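Local atomic coordinates of RNA-directed RNA polymerase (PDB entry 3ZED), a protein that probably copies the viral RNA genome as an RNA-dependent RNA polymerase, adding ribonucleotides from their triphosphates to a growing RNA strand. Residues L30-F35 / P123-L128; L297-L302 / D454-L459. All blocks are in the same frame, centred on the assembly; numbering follows the deposited sequence.

From the N terminus, the chain first runs through the loop 30-35 and returns to it at 123-128, where contact 1 closes a loop of 87 intervening residues and lays the N-terminal segment against the start of helix 125-137. Much further on, strand 299-310 takes up strand 456-459 as a parallel neighbour, so contact 2 closes a second loop, of 151 residues. The two loops follow one another in series, neither nested nor crossed. The centres of the two contacts lie about 38 Å apart and their nearest atoms about 18 Å apart: contact 1 is apolar packing at the surface, contact 2 a strand pairing in the buried interior.

Contact 1: residues L30-F35 / P123-L128; sequences LIPKRF and PDITLL
The N-capped start of helix 125-137 packs on the extended N-terminal loop that precedes helix 45-54, I125 and L128 of its first turn lying against I31 and P32. I31 makes the largest contribution from the loop. Both of its branches are used: CG2, anti to the backbone N, comes within 3.6 Å of CD1 of I125, while CD1 at the end of the other branch sits 3.8 Å from I125 CG2 and 4.0 Å from L128 CD2. The two isoleucines cross at a slant, whereas I31 and L128 run past each other in opposite directions. L128 CD2 reaches the CD corner of the P32 ring at 3.8 Å, and the same methyl also lies near the carbonyl oxygen of L30. At the far end R34 crosses P123 and bends at chi2 (-57°) and chi3 (-67°). This brings its CD to 3.5 Å from P123 CD and puts that proline carbon over one face of the guanidinium, which bonds through NH1 to the carbonyl of G118.

The capping bond lies within 123-128 itself. D124, centre of an inverse gamma turn, is the N-cap: its OD1 accepts from L127 N at 3.1 Å, the donor standing well above the carboxylate plane, while OD2 bonds outside the segment to the hydroxyl of Y613. The cap is consistent with a firmly set first turn, from which I125 and L128 point to the loop.

Helix 143-156 completes the apolar cluster, with I154 against P32, P123 and I125, and L147 against L128. T126 points away from the loop and, like L127, packs on helix 625-645, so helix 125-137 begins between that helix and the N-terminal segment.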
ATOM      1  N   LEU B  30       6.223  35.972  16.259  1.00 72.30           N
ATOM      2  CA  LEU B  30       6.799  34.633  16.424  1.00 67.23           C
ATOM      3  C   LEU B  30       5.843  33.580  15.870  1.00 65.45           C
ATOM      4  O   LEU B  30       6.253  32.707  15.104  1.00 63.48           O
ATOM      5  CB  LEU B  30       7.123  34.325  17.907  1.00 67.10           C
ATOM      6  CG  LEU B  30       7.425  32.836  18.253  1.00 68.69           C
ATOM      7  CD1 LEU B  30       8.795  32.399  17.731  1.00 66.91           C
ATOM      8  CD2 LEU B  30       7.308  32.580  19.742  1.00 70.54           C
ATOM      9  N   ILE B  31       4.564  33.670  16.252  1.00 60.34           N
ATOM     10  CA  ILE B  31       3.554  32.708  15.824  1.00 58.38           C
ATOM     11  C   ILE B  31       3.020  33.092  14.447  1.00 60.15           C
ATOM     12  O   ILE B  31       2.408  34.150  14.305  1.00 59.76           O
ATOM     13  CB  ILE B  31       2.403  32.563  16.859  1.00 62.53           C
ATOM     14  CG1 ILE B  31       2.901  32.422  18.327  1.00 63.44           C
ATOM     15  CG2 ILE B  31       1.412  31.473  16.461  1.00 61.87           C
ATOM     16  CD1 ILE B  31       3.846  31.220  18.662  1.00 68.88           C
ATOM     17  N   PRO B  32       3.220  32.230  13.422  1.00 55.11           N
ATOM     18  CA  PRO B  32       2.648  32.522  12.096  1.00 54.42           C
ATOM     19  C   PRO B  32       1.116  32.502  12.162  1.00 58.80           C
ATOM     20  O   PRO B  32       0.548  31.860  13.044  1.00 57.42           O
ATOM     21  CB  PRO B  32       3.191  31.384  11.218  1.00 54.23           C
ATOM     22  CG  PRO B  32       4.337  30.776  12.022  1.00 57.67           C
ATOM     23  CD  PRO B  32       3.908  30.920  13.434  1.00 53.95           C
ATOM     24  N   LYS B  33       0.444  33.241  11.277  1.00 57.57           N
ATOM     25  CA  LYS B  33      -1.021  33.252  11.285  1.00 58.40           C
ATOM     26  C   LYS B  33      -1.559  31.912  10.779  1.00 59.32           C
ATOM     27  O   LYS B  33      -0.925  31.280   9.921  1.00 57.41           O
ATOM     28  CB  LYS B  33      -1.566  34.411  10.429  1.00 63.48           C
ATOM     29  N   ARG B  34      -2.711  31.465  11.333  1.00 55.85           N
ATOM     30  CA  ARG B  34      -3.402  30.258  10.881  1.00 54.37           C
ATOM     31  C   ARG B  34      -3.711  30.392   9.414  1.00 56.86           C
ATOM     32  O   ARG B  34      -4.051  31.485   8.947  1.00 57.15           O
ATOM     33  CB  ARG B  34      -4.732  30.030  11.638  1.00 56.46           C
ATOM     34  CG  ARG B  34      -4.664  29.258  12.942  1.00 62.71           C
ATOM     35  CD  ARG B  34      -4.058  27.871  12.835  1.00 65.20           C
ATOM     36  NE  ARG B  34      -4.835  26.894  12.064  1.00 57.57           N
ATOM     37  CZ  ARG B  34      -5.782  26.108  12.573  1.00 63.49           C
ATOM     38  NH1 ARG B  34      -6.142  26.226  13.843  1.00 51.47           N
ATOM     39  NH2 ARG B  34      -6.387  25.211  11.807  1.00 52.69           N
ATOM     40  N   PHE B  35      -3.586  29.295   8.685  1.00 51.55           N
ATOM     41  CA  PHE B  35      -3.890  29.288   7.276  1.00 49.82           C
ATOM     42  C   PHE B  35      -5.385  29.153   7.115  1.00 56.38           C
ATOM     43  O   PHE B  35      -5.998  28.281   7.743  1.00 56.34           O
ATOM     44  CB  PHE B  35      -3.135  28.143   6.573  1.00 48.98           C
ATOM     45  CG  PHE B  35      -3.545  27.882   5.145  1.00 48.80           C
ATOM     46  CD1 PHE B  35      -3.396  28.867   4.163  1.00 51.59           C
ATOM     47  CD2 PHE B  35      -4.050  26.645   4.770  1.00 48.11           C
ATOM     48  CE1 PHE B  35      -3.752  28.609   2.837  1.00 52.40           C
ATOM     49  CE2 PHE B  35      -4.400  26.383   3.441  1.00 50.04           C
ATOM     50  CZ  PHE B  35      -4.250  27.361   2.483  1.00 49.36           C
ATOM     51  N   PRO B 123      -1.568  23.875  13.942  1.00 43.54           N
ATOM     52  CA  PRO B 123      -0.135  23.644  14.164  1.00 43.15           C
ATOM     53  C   PRO B 123       0.182  23.601  15.654  1.00 50.97           C
ATOM     54  O   PRO B 123      -0.538  24.225  16.450  1.00 53.44           O
ATOM     55  CB  PRO B 123       0.525  24.863  13.495  1.00 44.91           C
ATOM     56  CG  PRO B 123      -0.496  25.916  13.559  1.00 49.59           C
ATOM     57  CD  PRO B 123      -1.822  25.239  13.444  1.00 44.86           C
ATOM     58  N   ASP B 124       1.254  22.897  16.046  1.00 47.08           N
ATOM     59  CA  ASP B 124       1.632  22.845  17.463  1.00 46.63           C
ATOM     60  C   ASP B 124       2.412  24.117  17.862  1.00 50.15           C
ATOM     61  O   ASP B 124       3.640  24.123  17.957  1.00 49.23           O
ATOM     62  CB  ASP B 124       2.417  21.565  17.801  1.00 46.66           C
ATOM     63  CG  ASP B 124       2.494  21.281  19.282  1.00 46.94           C
ATOM     64  OD1 ASP B 124       2.184  22.192  20.088  1.00 48.04           O
ATOM     65  OD2 ASP B 124       2.903  20.177  19.639  1.00 52.55           O
ATOM     66  N   ILE B 125       1.653  25.186  18.125  1.00 48.35           N
ATOM     67  CA  ILE B 125       2.085  26.524  18.532  1.00 49.09           C
ATOM     68  C   ILE B 125       2.674  26.492  19.960  1.00 51.28           C
ATOM     69  O   ILE B 125       3.574  27.291  20.266  1.00 49.36           O
ATOM     70  CB  ILE B 125       0.850  27.480  18.402  1.00 54.44           C
ATOM     71  CG1 ILE B 125       0.528  27.757  16.916  1.00 56.09           C
ATOM     72  CG2 ILE B 125       0.970  28.784  19.181  1.00 56.87           C
ATOM     73  CD1 ILE B 125       1.742  27.916  15.954  1.00 63.81           C
ATOM     74  N   THR B 126       2.176  25.567  20.817  1.00 49.20           N
ATOM     75  CA  THR B 126       2.693  25.396  22.183  1.00 49.42           C
ATOM     76  C   THR B 126       4.150  24.931  22.068  1.00 49.25           C
ATOM     77  O   THR B 126       5.010  25.524  22.710  1.00 49.24           O
ATOM     78  CB  THR B 126       1.797  24.459  23.016  1.00 62.99           C
ATOM     79  OG1 THR B 126       0.449  24.919  22.910  1.00 66.88           O
ATOM     80  CG2 THR B 126       2.181  24.442  24.489  1.00 64.81           C
ATOM     81  N   LEU B 127       4.433  23.944  21.188  1.00 43.65           N
ATOM     82  CA  LEU B 127       5.790  23.436  20.956  1.00 41.84           C
ATOM     83  C   LEU B 127       6.696  24.546  20.389  1.00 47.67           C
ATOM     84  O   LEU B 127       7.835  24.682  20.848  1.00 49.50           O
ATOM     85  CB  LEU B 127       5.783  22.181  20.047  1.00 39.98           C
ATOM     86  CG  LEU B 127       7.139  21.548  19.686  1.00 42.70           C
ATOM     87  CD1 LEU B 127       7.888  21.044  20.922  1.00 42.36           C
ATOM     88  CD2 LEU B 127       6.964  20.440  18.693  1.00 42.71           C
ATOM     89  N   LEU B 128       6.192  25.371  19.467  1.00 44.52           N
ATOM     90  CA  LEU B 128       6.972  26.476  18.884  1.00 43.91           C
ATOM     91  C   LEU B 128       7.404  27.473  19.970  1.00 47.30           C
ATOM     92  O   LEU B 128       8.548  27.961  19.929  1.00 45.12           O
ATOM     93  CB  LEU B 128       6.172  27.210  17.760  1.00 44.43           C
ATOM     94  CG  LEU B 128       6.827  28.461  17.134  1.00 48.42           C
ATOM     95  CD1 LEU B 128       8.181  28.122  16.513  1.00 47.15           C
ATOM     96  CD2 LEU B 128       5.933  29.076  16.081  1.00 51.23           C
TER

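Contact 2: residues L297-L302 / D454-L459; sequences LSCGLL and DSSCLL
L302 and L458 bury the most surface where strand 299-310 takes strand 456-459 as a parallel partner. L458 turns both its N and its O to strand 299-310, bridging G300 and L302: its N donates to G300 O at 2.9 Å and its O accepts from L302 N at 3.0 Å in a nearly straight bond (172°). Two residues earlier on each strand, G300 N donates to S456 O. L302 swings its CG away from the backbone N (chi1 -157°), which carries CD1 to 3.9 Å from C457 SG. L458 lies side by side with L301, the two pointing the same way with their CD2 methyls 4.0 Å apart. C299 also faces L458, its SG 4.2 Å from L458 CB, and touches L249 of the predicted GTP-binding loop.

Just ahead of the strands, S455 OG donates to S298 O at 2.8 Å, in the carbonyl plane. A water joins S298 OG to S456 OG; the former also bonds W295 O, the latter the guanidinium of R63. The main-chain bonds thus set the parallel register, while the buried serine hydroxyls at its start probably depend on main chain, water and arginine to offset their burial.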
ATOM      1  N   LEU B 297     -18.894  -2.025  -8.487  1.00 52.47           N
ATOM      2  CA  LEU B 297     -17.791  -2.716  -7.829  1.00 50.92           C
ATOM      3  C   LEU B 297     -16.439  -2.306  -8.441  1.00 53.06           C
ATOM      4  O   LEU B 297     -15.392  -2.675  -7.904  1.00 52.00           O
ATOM      5  CB  LEU B 297     -17.977  -4.243  -7.881  1.00 51.72           C
ATOM      6  CG  LEU B 297     -19.129  -4.853  -7.060  1.00 57.99           C
ATOM      7  CD1 LEU B 297     -19.031  -6.364  -7.044  1.00 57.87           C
ATOM      8  CD2 LEU B 297     -19.155  -4.332  -5.627  1.00 62.71           C
ATOM      9  N   SER B 298     -16.460  -1.507  -9.527  1.00 49.66           N
ATOM     10  CA  SER B 298     -15.244  -1.005 -10.174  1.00 49.07           C
ATOM     11  C   SER B 298     -15.100   0.524 -10.040  1.00 52.87           C
ATOM     12  O   SER B 298     -14.252   1.111 -10.713  1.00 51.59           O
ATOM     13  CB  SER B 298     -15.236  -1.382 -11.649  1.00 53.50           C
ATOM     14  OG  SER B 298     -16.115  -0.538 -12.379  1.00 62.09           O
ATOM     15  N   CYS B 299     -15.946   1.161  -9.208  1.00 50.55           N
ATOM     16  CA  CYS B 299     -15.959   2.611  -9.047  1.00 51.38           C
ATOM     17  C   CYS B 299     -15.608   2.978  -7.617  1.00 54.09           C
ATOM     18  O   CYS B 299     -16.342   2.637  -6.687  1.00 54.07           O
ATOM     19  CB  CYS B 299     -17.312   3.183  -9.468  1.00 54.22           C
ATOM     20  SG  CYS B 299     -17.359   4.995  -9.600  1.00 58.78           S
ATOM     21  N   GLY B 300     -14.454   3.619  -7.449  1.00 49.74           N
ATOM     22  CA  GLY B 300     -13.964   4.006  -6.132  1.00 47.70           C
ATOM     23  C   GLY B 300     -14.383   5.398  -5.720  1.00 52.71           C
ATOM     24  O   GLY B 300     -14.448   6.299  -6.559  1.00 53.75           O
ATOM     25  N   LEU B 301     -14.685   5.592  -4.430  1.00 49.00           N
ATOM     26  CA  LEU B 301     -14.993   6.930  -3.910  1.00 49.48           C
ATOM     27  C   LEU B 301     -13.692   7.733  -3.898  1.00 50.47           C
ATOM     28  O   LEU B 301     -12.687   7.225  -3.395  1.00 48.45           O
ATOM     29  CB  LEU B 301     -15.606   6.884  -2.492  1.00 49.77           C
ATOM     30  CG  LEU B 301     -16.894   6.097  -2.287  1.00 54.70           C
ATOM     31  CD1 LEU B 301     -17.324   6.177  -0.829  1.00 53.82           C
ATOM     32  CD2 LEU B 301     -18.016   6.580  -3.228  1.00 58.66           C
ATOM     33  N   LEU B 302     -13.676   8.927  -4.507  1.00 45.85           N
ATOM     34  CA  LEU B 302     -12.434   9.702  -4.531  1.00 44.87           C
ATOM     35  C   LEU B 302     -12.261  10.465  -3.214  1.00 47.90           C
ATOM     36  O   LEU B 302     -12.694  11.609  -3.070  1.00 46.19           O
ATOM     37  CB  LEU B 302     -12.373  10.631  -5.742  1.00 45.27           C
ATOM     38  CG  LEU B 302     -10.969  11.039  -6.155  1.00 46.82           C
ATOM     39  CD1 LEU B 302     -10.237   9.879  -6.833  1.00 45.12           C
ATOM     40  CD2 LEU B 302     -11.016  12.279  -7.053  1.00 46.98           C
ATOM     41  N   ASP B 454      -7.426   1.521 -14.459  1.00 45.83           N
ATOM     42  CA  ASP B 454      -7.976   2.265 -15.604  1.00 46.09           C
ATOM     43  C   ASP B 454      -9.497   2.141 -15.661  1.00 51.71           C
ATOM     44  O   ASP B 454     -10.065   1.993 -16.749  1.00 53.04           O
ATOM     45  CB  ASP B 454      -7.350   1.800 -16.950  1.00 48.14           C
ATOM     46  CG  ASP B 454      -5.910   2.205 -17.189  1.00 58.43           C
ATOM     47  OD1 ASP B 454      -5.458   3.200 -16.576  1.00 59.35           O
ATOM     48  OD2 ASP B 454      -5.240   1.546 -18.006  1.00 67.87           O
ATOM     49  N   SER B 455     -10.153   2.200 -14.489  1.00 47.44           N
ATOM     50  CA  SER B 455     -11.599   2.067 -14.375  1.00 46.64           C
ATOM     51  C   SER B 455     -12.206   3.440 -14.037  1.00 50.57           C
ATOM     52  O   SER B 455     -12.002   4.352 -14.836  1.00 51.35           O
ATOM     53  CB  SER B 455     -11.982   0.959 -13.390  1.00 46.78           C
ATOM     54  OG  SER B 455     -11.814   1.310 -12.031  1.00 51.51           O
ATOM     55  N   SER B 456     -12.942   3.620 -12.913  1.00 45.92           N
ATOM     56  CA  SER B 456     -13.558   4.930 -12.647  1.00 45.15           C
ATOM     57  C   SER B 456     -13.641   5.267 -11.164  1.00 47.65           C
ATOM     58  O   SER B 456     -13.372   4.414 -10.306  1.00 45.55           O
ATOM     59  CB  SER B 456     -14.958   5.004 -13.269  1.00 48.31           C
ATOM     60  OG  SER B 456     -15.905   4.137 -12.659  1.00 52.37           O
ATOM     61  N   CYS B 457     -14.010   6.529 -10.869  1.00 44.74           N
ATOM     62  CA  CYS B 457     -14.152   7.021  -9.499  1.00 45.58           C
ATOM     63  C   CYS B 457     -15.374   7.960  -9.390  1.00 51.82           C
ATOM     64  O   CYS B 457     -15.946   8.336 -10.400  1.00 53.00           O
ATOM     65  CB  CYS B 457     -12.869   7.693  -9.011  1.00 44.52           C
ATOM     66  SG  CYS B 457     -12.407   9.170  -9.951  1.00 49.07           S
ATOM     67  N   LEU B 458     -15.793   8.279  -8.155  1.00 48.84           N
ATOM     68  CA  LEU B 458     -16.936   9.135  -7.882  1.00 49.82           C
ATOM     69  C   LEU B 458     -16.536  10.318  -7.024  1.00 55.80           C
ATOM     70  O   LEU B 458     -15.968  10.151  -5.941  1.00 55.51           O
ATOM     71  CB  LEU B 458     -18.071   8.332  -7.184  1.00 50.31           C
ATOM     72  CG  LEU B 458     -19.418   9.070  -6.939  1.00 54.92           C
ATOM     73  CD1 LEU B 458     -20.121   9.426  -8.242  1.00 54.90           C
ATOM     74  CD2 LEU B 458     -20.336   8.264  -6.059  1.00 58.32           C
ATOM     75  N   LEU B 459     -16.896  11.515  -7.493  1.00 54.02           N
ATOM     76  CA  LEU B 459     -16.663  12.785  -6.799  1.00 53.81           C
ATOM     77  C   LEU B 459     -17.861  13.645  -7.086  1.00 58.88           C
ATOM     78  O   LEU B 459     -18.156  13.890  -8.253  1.00 57.61           O
ATOM     79  CB  LEU B 459     -15.343  13.456  -7.240  1.00 52.53           C
ATOM     80  CG  LEU B 459     -14.915  14.648  -6.405  1.00 57.11           C
ATOM     81  CD1 LEU B 459     -14.312  14.194  -5.076  1.00 56.25           C
ATOM     82  CD2 LEU B 459     -13.942  15.528  -7.170  1.00 58.76           C
TER
HETATM   83  O   HOH W   1     -15.835   1.897 -13.946  1.00 46.04           O